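Local coordinates for amidohydrolase family protein (Acinetobacter baumannii, PDB 4I6K) that probably hydrolyses 2-pyrone-4,6-dicarboxylic acid, opening its lactone ring, as a member of the amidohydrolase family, at residues I59-E64 and T259-I264; L243-D248 and L279-N284; A32-T37 and A53-F58; D179-V184 and I209-F214. One frame throughout, in Å; residues are numbered along the deposited sequence.

How the interactions relate
Interactions 2 and 4 are buried in the core of the fold, on the neighbouring strands 243-244 and 207-210, and touch through backbone bonds such as Ile244 O to Val211 N. Interaction 3 is also buried but sits further from the centre, where the loop after strand 28-32 meets the start of helix 55-64. Interaction 1 takes up the same helix where 53-58 leaves off and is partly open, bringing it to helix 260-270. The chemistry follows place: one ring face and two carboxylates in interaction 1, aliphatic packing, one amide bond and a water in interaction 2, a paired backbone bridge in interaction 3, and imidazole and backbone bonds in interaction 4. Interactions 3 and 4 each reach the bound citrate through a histidine.

Interaction 1. Residues I59-E64 and T259-I264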
loop_
_atom_site.group_PDB
_atom_site.type_symbol
_atom_site.label_atom_id
_atom_site.label_comp_id
_atom_site.label_asym_id
_atom_site.label_seq_id
_atom_site.Cartn_x
_atom_site.Cartn_y
_atom_site.Cartn_z
ATOM N N ILE A 59 -15.104 -8.305 1.735
ATOM C CA ILE A 59 -15.826 -8.508 0.482
ATOM C C ILE A 59 -17.205 -7.884 0.588
ATOM O O ILE A 59 -17.779 -7.438 -0.409
ATOM C CB ILE A 59 -15.970 -10.008 0.101
ATOM C CG1 ILE A 59 -14.864 -10.444 -0.864
ATOM C CG2 ILE A 59 -17.276 -10.236 -0.620
ATOM C CD1 ILE A 59 -13.478 -10.237 -0.358
ATOM N N SER A 60 -17.743 -7.839 1.803
ATOM C CA SER A 60 -19.059 -7.237 1.999
ATOM C C SER A 60 -19.052 -5.733 1.726
ATOM O O SER A 60 -20.007 -5.190 1.178
ATOM C CB SER A 60 -19.566 -7.504 3.408
ATOM O OG SER A 60 -20.869 -6.991 3.543
ATOM N N HIS A 61 -17.976 -5.057 2.119
ATOM C CA HIS A 61 -17.838 -3.633 1.821
ATOM C C HIS A 61 -17.614 -3.364 0.330
ATOM O O HIS A 61 -18.117 -2.377 -0.208
ATOM C CB HIS A 61 -16.708 -3.020 2.637
ATOM C CG HIS A 61 -17.006 -2.934 4.099
ATOM N ND1 HIS A 61 -16.362 -3.710 5.038
ATOM C CD2 HIS A 61 -17.891 -2.170 4.782
ATOM C CE1 HIS A 61 -16.828 -3.421 6.240
ATOM N NE2 HIS A 61 -17.753 -2.486 6.112
ATOM N N LEU A 62 -16.847 -4.236 -0.326
ATOM C CA LEU A 62 -16.626 -4.125 -1.765
ATOM C C LEU A 62 -17.954 -4.227 -2.502
ATOM O O LEU A 62 -18.258 -3.413 -3.375
ATOM C CB LEU A 62 -15.670 -5.217 -2.261
ATOM C CG LEU A 62 -14.241 -5.228 -1.707
ATOM C CD1 LEU A 62 -13.377 -6.217 -2.491
ATOM C CD2 LEU A 62 -13.641 -3.838 -1.758
ATOM N N ASP A 63 -18.735 -5.245 -2.148
ATOM C CA ASP A 63 -20.065 -5.454 -2.722
ATOM C C ASP A 63 -20.965 -4.237 -2.539
ATOM O O ASP A 63 -21.537 -3.732 -3.507
ATOM C CB ASP A 63 -20.710 -6.686 -2.101
ATOM C CG ASP A 63 -19.972 -7.951 -2.456
ATOM O OD1 ASP A 63 -20.182 -8.987 -1.790
ATOM O OD2 ASP A 63 -19.174 -7.906 -3.419
ATOM N N GLU A 64 -21.060 -3.752 -1.303
ATOM C CA GLU A 64 -21.900 -2.602 -0.980
ATOM C C GLU A 64 -21.542 -1.335 -1.757
ATOM O O GLU A 64 -22.332 -0.390 -1.792
ATOM C CB GLU A 64 -21.856 -2.304 0.522
ATOM C CG GLU A 64 -22.250 -3.482 1.400
ATOM C CD GLU A 64 -22.425 -3.107 2.863
ATOM O OE1 GLU A 64 -23.260 -3.751 3.535
ATOM O OE2 GLU A 64 -21.734 -2.178 3.339
ATOM N N THR A 259 -14.882 4.882 9.029
ATOM C CA THR A 259 -15.584 3.763 8.420
ATOM C C THR A 259 -15.173 3.634 6.959
ATOM O O THR A 259 -14.566 4.547 6.371
ATOM C CB THR A 259 -17.114 3.979 8.430
ATOM O OG1 THR A 259 -17.432 5.142 7.652
ATOM C CG2 THR A 259 -17.632 4.160 9.852
ATOM N N TYR A 260 -15.532 2.503 6.363
ATOM C CA TYR A 260 -15.352 2.341 4.938
ATOM C C TYR A 260 -15.992 3.515 4.210
ATOM O O TYR A 260 -15.380 4.115 3.321
ATOM C CB TYR A 260 -15.951 1.030 4.461
ATOM C CG TYR A 260 -15.279 0.535 3.216
ATOM C CD1 TYR A 260 -14.125 -0.223 3.294
ATOM C CD2 TYR A 260 -15.788 0.847 1.957
ATOM C CE1 TYR A 260 -13.492 -0.672 2.154
ATOM C CE2 TYR A 260 -15.165 0.414 0.807
ATOM C CZ TYR A 260 -14.015 -0.347 0.909
ATOM O OH TYR A 260 -13.387 -0.788 -0.234
ATOM N N GLU A 261 -17.220 3.858 4.591
ATOM C CA GLU A 261 -17.934 4.960 3.936
ATOM C C GLU A 261 -17.171 6.279 4.053
ATOM O O GLU A 261 -17.134 7.080 3.113
ATOM C CB GLU A 261 -19.345 5.109 4.504
ATOM C CG GLU A 261 -20.254 3.938 4.168
ATOM C CD GLU A 261 -19.672 2.627 4.635
ATOM O OE1 GLU A 261 -19.063 2.616 5.728
ATOM O OE2 GLU A 261 -19.804 1.613 3.909
ATOM N N ASP A 262 -16.560 6.499 5.212
ATOM C CA ASP A 262 -15.732 7.684 5.430
ATOM C C ASP A 262 -14.522 7.701 4.496
ATOM O O ASP A 262 -14.122 8.756 3.993
ATOM C CB ASP A 262 -15.257 7.737 6.883
ATOM C CG ASP A 262 -16.397 7.950 7.852
ATOM O OD1 ASP A 262 -17.425 8.535 7.436
ATOM O OD2 ASP A 262 -16.263 7.537 9.022
ATOM N N ALA A 263 -13.930 6.528 4.290
ATOM C CA ALA A 263 -12.821 6.399 3.359
ATOM C C ALA A 263 -13.274 6.763 1.946
ATOM O O ALA A 263 -12.661 7.614 1.300
ATOM C CB ALA A 263 -12.236 4.984 3.406
ATOM N N ILE A 264 -14.355 6.132 1.481
ATOM C CA ILE A 264 -14.947 6.441 0.172
ATOM C C ILE A 264 -15.217 7.935 0.012
ATOM O O ILE A 264 -14.934 8.518 -1.034
ATOM C CB ILE A 264 -16.298 5.728 -0.030
ATOM C CG1 ILE A 264 -16.172 4.224 0.213
ATOM C CG2 ILE A 264 -16.837 5.999 -1.428
ATOM C CD1 ILE A 264 -15.249 3.544 -0.751
#
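His61 and Tyr260 make the dense part of this contact. The CB of His61 sits squarely over one face of the Tyr260 ring, 3.8 Å from its centroid, a CH-pi contact. From there the imidazole runs back past the tyrosine in the opposite sense. The two planes are nearly parallel, at 13°, but slid so far apart that the rings barely overlap, and His61 CD2 ends up 3.8 Å from Tyr260 CB. Tyr260 reaches over because its CG is anti to the backbone N (chi1 -154°), which sends the phenol toward helix 55-64. There Leu62 CD2 meets Tyr260 OH at 3.4 Å, while the hydroxyl's polar partner is Asp29. The outer side is looser. Glu64 OE2 and Glu261 OE2 come within 4.3 Å, like charges whose repulsion is probably eased by the hydrogen bond between His65 NE2 and Glu261 OE2. Behind Tyr260, Thr259 and Asp262 form a capping box that starts the second helix. With 11.6 Å between the segment axes and a 48° angle, the helices meet chiefly through side chains. Helix 55-64 follows the first strand and helix 260-270 the last, so the contact lies across the seam where a (beta/alpha)8 barrel of the amidohydrolase type closes on itself.

Interaction 2. Residues L243-D248 and L279-N284; sequences LIWGSD and LILNQN
Asn284 swings its CG anti to its own carbonyl carbon (chi1 -62°), and this brings the amide up to Leu243 O; in Ile280 the CG2 branch lies anti to the backbone N, and it lodges against the strand between Ile244 and Trp245. Strand 243-244 is the last strand of the (beta/alpha)8 barrel, and helix 274-289, which follows helix 260-270, packs against it at the C-terminal end of the chain. The amide bond is well formed. Asn284 ND2 donates a hydrogen bond to Leu243 O at 2.8 Å, meeting a lone pair in the carbonyl plane, and the acceptor lies only 9° from the amide plane. The same nitrogen touches a second carbonyl, Leu240 O, through a weak bond. Around it the packing is aliphatic. Ile280 CG1 lies 4.2 Å from Leu243 CB, and its other branch, CG2, comes 4.0 Å from Trp245 CB. Ile244 CG2 leans against Asn284 CB at 3.8 Å. Further out, Leu281 CD2 reaches the indole of Trp245, whose rings also meet Phe267 of helix 260-270. The helix is widened here by a pi-type turn, with Asn284 N bonded to Leu279 O. A water joins the two backbones, accepting from Trp245 N at 2.9 Å and probably donating to Ile280 O at 2.7 Å.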
loop_
_atom_site.group_PDB
_atom_site.type_symbol
_atom_site.label_atom_id
_atom_site.label_comp_id
_atom_site.label_asym_id
_atom_site.label_seq_id
_atom_site.Cartn_x
_atom_site.Cartn_y
_atom_site.Cartn_z
ATOM N N LEU A 243 -1.479 6.793 -10.093
ATOM C CA LEU A 243 -2.162 6.924 -8.816
ATOM C C LEU A 243 -3.200 5.835 -8.628
ATOM O O LEU A 243 -3.946 5.515 -9.551
ATOM C CB LEU A 243 -2.826 8.291 -8.707
ATOM C CG LEU A 243 -1.876 9.495 -8.765
ATOM C CD1 LEU A 243 -2.650 10.807 -8.550
ATOM C CD2 LEU A 243 -0.742 9.331 -7.748
ATOM N N ILE A 244 -3.236 5.261 -7.432
ATOM C CA ILE A 244 -4.274 4.290 -7.089
ATOM C C ILE A 244 -4.856 4.554 -5.694
ATOM O O ILE A 244 -4.238 5.233 -4.864
ATOM C CB ILE A 244 -3.815 2.801 -7.258
ATOM C CG1 ILE A 244 -2.664 2.441 -6.318
ATOM C CG2 ILE A 244 -3.454 2.492 -8.723
ATOM C CD1 ILE A 244 -1.296 2.676 -6.907
ATOM N N TRP A 245 -6.060 4.036 -5.454
ATOM C CA TRP A 245 -6.739 4.255 -4.174
ATOM C C TRP A 245 -6.919 3.000 -3.330
ATOM O O TRP A 245 -7.065 1.894 -3.853
ATOM C CB TRP A 245 -8.115 4.883 -4.382
ATOM C CG TRP A 245 -8.827 5.134 -3.090
ATOM C CD1 TRP A 245 -8.651 6.191 -2.246
ATOM C CD2 TRP A 245 -9.814 4.297 -2.485
ATOM N NE1 TRP A 245 -9.478 6.070 -1.157
ATOM C CE2 TRP A 245 -10.206 4.916 -1.285
ATOM C CE3 TRP A 245 -10.418 3.087 -2.850
ATOM C CZ2 TRP A 245 -11.173 4.365 -0.445
ATOM C CZ3 TRP A 245 -11.378 2.539 -2.008
ATOM C CH2 TRP A 245 -11.741 3.177 -0.825
ATOM N N GLY A 246 -6.936 3.197 -2.016
ATOM C CA GLY A 246 -7.222 2.117 -1.093
ATOM C C GLY A 246 -8.023 2.612 0.086
ATOM O O GLY A 246 -7.820 3.728 0.576
ATOM N N SER A 247 -8.939 1.778 0.545
ATOM C CA SER A 247 -9.718 2.091 1.732
ATOM C C SER A 247 -8.828 2.124 2.978
ATOM O O SER A 247 -9.107 2.855 3.929
ATOM C CB SER A 247 -10.829 1.044 1.931
ATOM O OG SER A 247 -10.303 -0.197 2.418
ATOM N N ASP A 248 -7.766 1.325 2.968
ATOM C CA ASP A 248 -7.020 1.025 4.184
ATOM C C ASP A 248 -7.944 0.547 5.302
ATOM O O ASP A 248 -7.680 0.780 6.482
ATOM C CB ASP A 248 -6.231 2.253 4.646
ATOM C CG ASP A 248 -5.252 1.932 5.758
ATOM O OD1 ASP A 248 -5.481 2.380 6.901
ATOM O OD2 ASP A 248 -4.252 1.233 5.488
ATOM N N LEU A 279 -9.811 6.738 -13.708
ATOM C CA LEU A 279 -8.440 6.289 -13.898
ATOM C C LEU A 279 -7.950 5.664 -12.612
ATOM O O LEU A 279 -7.371 4.577 -12.611
ATOM C CB LEU A 279 -7.524 7.456 -14.258
ATOM C CG LEU A 279 -7.488 8.001 -15.684
ATOM C CD1 LEU A 279 -6.376 9.024 -15.767
ATOM C CD2 LEU A 279 -7.268 6.896 -16.711
ATOM N N ILE A 280 -8.133 6.373 -11.512
ATOM C CA ILE A 280 -7.660 5.933 -10.210
ATOM C C ILE A 280 -8.320 4.651 -9.707
ATOM O O ILE A 280 -7.665 3.798 -9.171
ATOM C CB ILE A 280 -7.745 7.065 -9.172
ATOM C CG1 ILE A 280 -6.917 8.249 -9.637
ATOM C CG2 ILE A 280 -7.262 6.607 -7.834
ATOM C CD1 ILE A 280 -6.891 9.414 -8.738
ATOM N N LEU A 281 -9.623 4.523 -9.871
ATOM C CA LEU A 281 -10.307 3.317 -9.454
ATOM C C LEU A 281 -10.226 2.161 -10.433
ATOM O O LEU A 281 -10.428 1.033 -10.047
ATOM C CB LEU A 281 -11.765 3.601 -9.146
ATOM C CG LEU A 281 -12.125 4.582 -8.047
ATOM C CD1 LEU A 281 -13.597 4.711 -7.947
ATOM C CD2 LEU A 281 -11.554 4.186 -6.744
ATOM N N ASN A 282 -9.974 2.450 -11.700
ATOM C CA ASN A 282 -10.129 1.462 -12.743
ATOM C C ASN A 282 -8.925 1.162 -13.628
ATOM O O ASN A 282 -8.335 0.103 -13.532
ATOM C CB ASN A 282 -11.309 1.873 -13.584
ATOM C CG ASN A 282 -11.571 0.949 -14.712
ATOM O OD1 ASN A 282 -12.490 1.167 -15.469
ATOM N ND2 ASN A 282 -10.773 -0.084 -14.842
ATOM N N GLN A 283 -8.562 2.070 -14.517
ATOM C CA GLN A 283 -7.439 1.789 -15.376
ATOM C C GLN A 283 -6.116 1.670 -14.630
ATOM O O GLN A 283 -5.365 0.749 -14.881
ATOM C CB GLN A 283 -7.321 2.830 -16.483
ATOM C CG GLN A 283 -8.218 2.601 -17.671
ATOM C CD GLN A 283 -9.574 3.233 -17.537
ATOM O OE1 GLN A 283 -10.426 3.057 -18.387
ATOM N NE2 GLN A 283 -9.781 3.968 -16.474
ATOM N N ASN A 284 -5.837 2.580 -13.712
ATOM C CA ASN A 284 -4.524 2.618 -13.106
ATOM C C ASN A 284 -4.212 1.365 -12.320
ATOM O O ASN A 284 -3.171 0.805 -12.459
ATOM C CB ASN A 284 -4.343 3.838 -12.198
ATOM C CG ASN A 284 -4.464 5.134 -12.933
ATOM O OD1 ASN A 284 -4.502 5.180 -14.146
ATOM N ND2 ASN A 284 -4.505 6.213 -12.199
HETATM O O HOH W 1 -7.293 2.038 -7.216
#

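Interaction 3. Residues A32-T37 and A53-F58; sequences AHVFST and ATVQSF
Ala32, the last residue of strand 28-32, presses its CB over one face of the Phe58 ring, 3.3 Å from CE1. The CB of His33 points away from the helix segment; its ND1 is held by Val73 O, while NE2 makes a weak hydrogen bond to the bound citrate. At Val34 the chain draws alongside Ala53, and Val34 CA comes 3.1 Å from Ala53 O in a CA-H...O contact. Its CG1 branch tucks under the start of the helix, 3.6 Å from Val55 N, with Val55 CG2 just beyond. That start is capped by Thr54, whose OG1 accepts from Ser57 N. His31 and His33 form the His-x-His motif that ends the first strand of an amidohydrolase barrel. Phe35 and Ala53 form a single antiparallel bridge of the hydrogen-bonded kind: Phe35 N gives to Ala53 O at 2.9 Å, and Ala53 N returns a bond to Phe35 O at 2.7 Å. With CG wedged between backbone N and carbonyl carbon (chi1 57°), the Phe35 ring folds back so that Ala53 CB stands over its centre, 3.8 Å from the centroid. Phe77 meets the same ring edge-to-face. Beyond the bridge, Ser36 N binds Asp39 OD1 and Thr37 N binds Glu52 OE2.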
loop_
_atom_site.group_PDB
_atom_site.type_symbol
_atom_site.label_atom_id
_atom_site.label_comp_id
_atom_site.label_asym_id
_atom_site.label_seq_id
_atom_site.Cartn_x
_atom_site.Cartn_y
_atom_site.Cartn_z
ATOM N N ALA A 32 -6.311 -3.069 1.817
ATOM C CA ALA A 32 -7.025 -3.440 3.027
ATOM C C ALA A 32 -6.273 -4.579 3.696
ATOM O O ALA A 32 -5.340 -5.156 3.106
ATOM C CB ALA A 32 -8.457 -3.847 2.701
ATOM N N HIS A 33 -6.670 -4.903 4.925
ATOM C CA HIS A 33 -6.031 -5.987 5.660
ATOM C C HIS A 33 -7.101 -6.880 6.260
ATOM O O HIS A 33 -8.118 -6.390 6.722
ATOM C CB HIS A 33 -5.159 -5.441 6.790
ATOM C CG HIS A 33 -4.193 -4.376 6.370
ATOM N ND1 HIS A 33 -2.962 -4.661 5.818
ATOM C CD2 HIS A 33 -4.251 -3.025 6.472
ATOM C CE1 HIS A 33 -2.310 -3.534 5.585
ATOM N NE2 HIS A 33 -3.073 -2.526 5.966
ATOM N N VAL A 34 -6.900 -8.192 6.223
ATOM C CA VAL A 34 -7.737 -9.083 7.016
ATOM C C VAL A 34 -6.875 -9.660 8.106
ATOM O O VAL A 34 -5.661 -9.790 7.942
ATOM C CB VAL A 34 -8.322 -10.261 6.214
ATOM C CG1 VAL A 34 -9.360 -9.770 5.223
ATOM C CG2 VAL A 34 -7.216 -11.035 5.520
ATOM N N PHE A 35 -7.502 -9.989 9.228
ATOM C CA PHE A 35 -6.825 -10.656 10.340
ATOM C C PHE A 35 -7.860 -11.030 11.406
ATOM O O PHE A 35 -9.007 -10.552 11.381
ATOM C CB PHE A 35 -5.728 -9.766 10.944
ATOM C CG PHE A 35 -6.236 -8.444 11.419
ATOM C CD1 PHE A 35 -6.919 -8.344 12.623
ATOM C CD2 PHE A 35 -6.069 -7.298 10.647
ATOM C CE1 PHE A 35 -7.414 -7.124 13.068
ATOM C CE2 PHE A 35 -6.560 -6.063 11.086
ATOM C CZ PHE A 35 -7.232 -5.979 12.295
ATOM N N SER A 36 -7.437 -11.890 12.328
ATOM C CA SER A 36 -8.295 -12.419 13.379
ATOM C C SER A 36 -7.510 -12.477 14.670
ATOM O O SER A 36 -6.288 -12.434 14.648
ATOM C CB SER A 36 -8.737 -13.832 13.034
ATOM O OG SER A 36 -8.591 -14.663 14.171
ATOM N N THR A 37 -8.200 -12.606 15.798
ATOM C CA THR A 37 -7.501 -12.633 17.073
ATOM C C THR A 37 -6.864 -13.993 17.289
ATOM O O THR A 37 -6.043 -14.168 18.184
ATOM C CB THR A 37 -8.407 -12.260 18.247
ATOM O OG1 THR A 37 -9.440 -11.376 17.793
ATOM C CG2 THR A 37 -7.593 -11.559 19.319
ATOM N N ALA A 53 -11.212 -8.940 11.642
ATOM C CA ALA A 53 -11.296 -8.264 10.339
ATOM C C ALA A 53 -11.325 -9.299 9.210
ATOM O O ALA A 53 -10.281 -9.635 8.651
ATOM C CB ALA A 53 -10.126 -7.280 10.155
ATOM N N THR A 54 -12.519 -9.800 8.886
ATOM C CA THR A 54 -12.677 -10.982 8.030
ATOM C C THR A 54 -12.777 -10.658 6.545
ATOM O O THR A 54 -13.213 -9.558 6.164
ATOM C CB THR A 54 -13.949 -11.774 8.395
ATOM O OG1 THR A 54 -15.098 -10.943 8.190
ATOM C CG2 THR A 54 -13.912 -12.214 9.835
ATOM N N VAL A 55 -12.404 -11.629 5.706
ATOM C CA VAL A 55 -12.546 -11.459 4.263
ATOM C C VAL A 55 -14.001 -11.189 4.002
ATOM O O VAL A 55 -14.371 -10.344 3.178
ATOM C CB VAL A 55 -12.180 -12.713 3.490
ATOM C CG1 VAL A 55 -11.756 -12.333 2.073
ATOM C CG2 VAL A 55 -11.075 -13.455 4.181
ATOM N N GLN A 56 -14.827 -11.931 4.725
ATOM C CA GLN A 56 -16.265 -11.799 4.639
ATOM C C GLN A 56 -16.662 -10.329 4.788
ATOM O O GLN A 56 -17.282 -9.746 3.901
ATOM C CB GLN A 56 -16.909 -12.663 5.728
ATOM C CG GLN A 56 -18.398 -12.459 5.922
ATOM C CD GLN A 56 -19.206 -13.110 4.822
ATOM O OE1 GLN A 56 -20.399 -12.840 4.668
ATOM N NE2 GLN A 56 -18.554 -13.973 4.045
ATOM N N SER A 57 -16.295 -9.730 5.911
ATOM C CA SER A 57 -16.596 -8.327 6.133
ATOM C C SER A 57 -16.037 -7.462 4.997
ATOM O O SER A 57 -16.710 -6.558 4.499
ATOM C CB SER A 57 -16.046 -7.875 7.488
ATOM O OG SER A 57 -16.477 -6.558 7.782
ATOM N N PHE A 58 -14.809 -7.757 4.576
ATOM C CA PHE A 58 -14.161 -6.960 3.542
ATOM C C PHE A 58 -14.846 -7.078 2.178
ATOM O O PHE A 58 -15.128 -6.064 1.533
ATOM C CB PHE A 58 -12.677 -7.305 3.437
ATOM C CG PHE A 58 -11.969 -6.573 2.339
ATOM C CD1 PHE A 58 -12.007 -5.196 2.278
ATOM C CD2 PHE A 58 -11.271 -7.263 1.362
ATOM C CE1 PHE A 58 -11.360 -4.520 1.258
ATOM C CE2 PHE A 58 -10.621 -6.596 0.340
ATOM C CZ PHE A 58 -10.662 -5.226 0.288
#

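Interaction 4. Residues D179-V184 and I209-F214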
loop_
_atom_site.group_PDB
_atom_site.type_symbol
_atom_site.label_atom_id
_atom_site.label_comp_id
_atom_site.label_asym_id
_atom_site.label_seq_id
_atom_site.Cartn_x
_atom_site.Cartn_y
_atom_site.Cartn_z
ATOM N N ASP A 179 2.858 3.803 -0.131
ATOM C CA ASP A 179 1.654 3.796 0.701
ATOM C C ASP A 179 1.249 5.176 1.221
ATOM O O ASP A 179 2.100 5.966 1.622
ATOM C CB ASP A 179 1.862 2.877 1.907
ATOM C CG ASP A 179 1.828 1.409 1.542
ATOM O OD1 ASP A 179 2.320 0.597 2.354
ATOM O OD2 ASP A 179 1.306 1.062 0.458
ATOM N N HIS A 180 -0.059 5.443 1.205
ATOM C CA HIS A 180 -0.672 6.595 1.889
ATOM C C HIS A 180 0.005 7.950 1.628
ATOM O O HIS A 180 0.589 8.558 2.535
ATOM C CB HIS A 180 -0.753 6.331 3.397
ATOM C CG HIS A 180 -1.235 4.956 3.747
ATOM N ND1 HIS A 180 -2.230 4.314 3.039
ATOM C CD2 HIS A 180 -0.870 4.107 4.740
ATOM C CE1 HIS A 180 -2.443 3.121 3.570
ATOM N NE2 HIS A 180 -1.632 2.971 4.603
ATOM N N PHE A 181 -0.097 8.417 0.383
ATOM C CA PHE A 181 0.470 9.700 -0.048
ATOM C C PHE A 181 1.943 9.900 0.281
ATOM O O PHE A 181 2.446 11.015 0.148
ATOM C CB PHE A 181 -0.323 10.871 0.532
ATOM C CG PHE A 181 -1.783 10.845 0.188
ATOM C CD1 PHE A 181 -2.276 11.608 -0.864
ATOM C CD2 PHE A 181 -2.663 10.054 0.910
ATOM C CE1 PHE A 181 -3.620 11.594 -1.177
ATOM C CE2 PHE A 181 -4.009 10.035 0.595
ATOM C CZ PHE A 181 -4.489 10.805 -0.441
ATOM N N GLY A 182 2.631 8.836 0.696
ATOM C CA GLY A 182 4.033 8.948 1.093
ATOM C C GLY A 182 4.171 9.406 2.533
ATOM O O GLY A 182 5.229 9.885 2.948
ATOM N N ARG A 183 3.084 9.271 3.289
ATOM C CA ARG A 183 3.083 9.527 4.742
ATOM C C ARG A 183 3.671 10.876 5.125
ATOM O O ARG A 183 4.545 10.969 5.990
ATOM C CB ARG A 183 3.785 8.403 5.511
ATOM C CG ARG A 183 2.959 7.095 5.609
ATOM C CD ARG A 183 1.600 7.331 6.262
ATOM N NE ARG A 183 1.747 7.806 7.642
ATOM C CZ ARG A 183 1.827 7.010 8.706
ATOM N NH1 ARG A 183 1.775 5.699 8.561
ATOM N NH2 ARG A 183 1.964 7.522 9.919
ATOM N N VAL A 184 3.172 11.921 4.470
ATOM C CA VAL A 184 3.612 13.282 4.740
ATOM C C VAL A 184 3.731 13.470 6.248
ATOM O O VAL A 184 2.862 13.016 6.994
ATOM C CB VAL A 184 2.609 14.305 4.153
ATOM C CG1 VAL A 184 3.102 15.727 4.339
ATOM C CG2 VAL A 184 2.341 14.009 2.678
ATOM N N ILE A 209 1.752 5.898 -6.565
ATOM C CA ILE A 209 1.354 6.389 -5.251
ATOM C C ILE A 209 -0.089 6.046 -4.905
ATOM O O ILE A 209 -1.005 6.233 -5.726
ATOM C CB ILE A 209 1.524 7.901 -5.137
ATOM C CG1 ILE A 209 2.963 8.281 -5.449
ATOM C CG2 ILE A 209 1.141 8.346 -3.744
ATOM C CD1 ILE A 209 3.132 9.728 -5.805
ATOM N N LYS A 210 -0.277 5.535 -3.687
ATOM C CA LYS A 210 -1.601 5.225 -3.165
ATOM C C LYS A 210 -2.168 6.469 -2.503
ATOM O O LYS A 210 -1.522 7.044 -1.629
ATOM C CB LYS A 210 -1.529 4.085 -2.141
ATOM C CG LYS A 210 -0.853 2.808 -2.626
ATOM C CD LYS A 210 -1.609 1.593 -2.111
ATOM C CE LYS A 210 -0.750 0.355 -2.096
ATOM N NZ LYS A 210 -1.556 -0.837 -1.684
ATOM N N VAL A 211 -3.367 6.888 -2.913
ATOM C CA VAL A 211 -4.015 8.052 -2.292
ATOM C C VAL A 211 -4.979 7.592 -1.198
ATOM O O VAL A 211 -6.125 8.029 -1.121
ATOM C CB VAL A 211 -4.745 8.961 -3.320
ATOM C CG1 VAL A 211 -3.744 9.659 -4.260
ATOM C CG2 VAL A 211 -5.784 8.171 -4.121
ATOM N N SER A 212 -4.485 6.704 -0.346
ATOM C CA SER A 212 -5.275 6.092 0.699
ATOM C C SER A 212 -4.827 6.670 2.014
ATOM O O SER A 212 -3.783 7.325 2.080
ATOM C CB SER A 212 -4.981 4.597 0.722
ATOM O OG SER A 212 -3.596 4.369 0.949
ATOM N N GLY A 213 -5.601 6.402 3.065
ATOM C CA GLY A 213 -5.171 6.691 4.434
ATOM C C GLY A 213 -4.880 8.155 4.725
ATOM O O GLY A 213 -4.019 8.468 5.552
ATOM N N PHE A 214 -5.610 9.050 4.065
ATOM C CA PHE A 214 -5.453 10.478 4.319
ATOM C C PHE A 214 -5.426 10.733 5.817
ATOM O O PHE A 214 -4.759 11.657 6.282
ATOM C CB PHE A 214 -6.612 11.259 3.726
ATOM C CG PHE A 214 -7.887 11.114 4.511
ATOM C CD1 PHE A 214 -8.201 12.013 5.519
ATOM C CD2 PHE A 214 -8.751 10.058 4.263
ATOM C CE1 PHE A 214 -9.365 11.876 6.251
ATOM C CE2 PHE A 214 -9.922 9.907 4.993
ATOM C CZ PHE A 214 -10.233 10.819 5.984
#
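His180 ND1 meets Ser212 OG at the edge of the imidazole, modelled at a very short 2.5 Å, so the exact length is doubtful; either atom could be the donor. The serine helps to set how the ring is turned, and His180 NE2 makes a hydrogen bond to the bound citrate. One residue on, Phe181 N bonds to Lys210 O at 2.8 Å, almost straight at 173°. The Phe181 ring lies against the opposite backbone, with Val211 CA over one face, 3.6 Å from the centroid. Gly213, at positive phi, passes close to the imidazole, its N 4.0 Å from His180 ND1. In the next shell, Asp179 and Lys210 lie side by side and point the same way, Asp179 OD2 coming 3.4 Å from Lys210 CE. Their charged ends are engaged elsewhere, Asp179 OD1 by Arg123 and Lys210 NZ by Glu154, Thr30 O and His31. These ties hold the loop after strand 176-178 to the end of strand 207-210. Polar and charged groups gathered on the C-terminal ends of parallel strands and the loops that follow them form the usual active-site mouth of an amidohydrolase (beta/alpha)8 barrel.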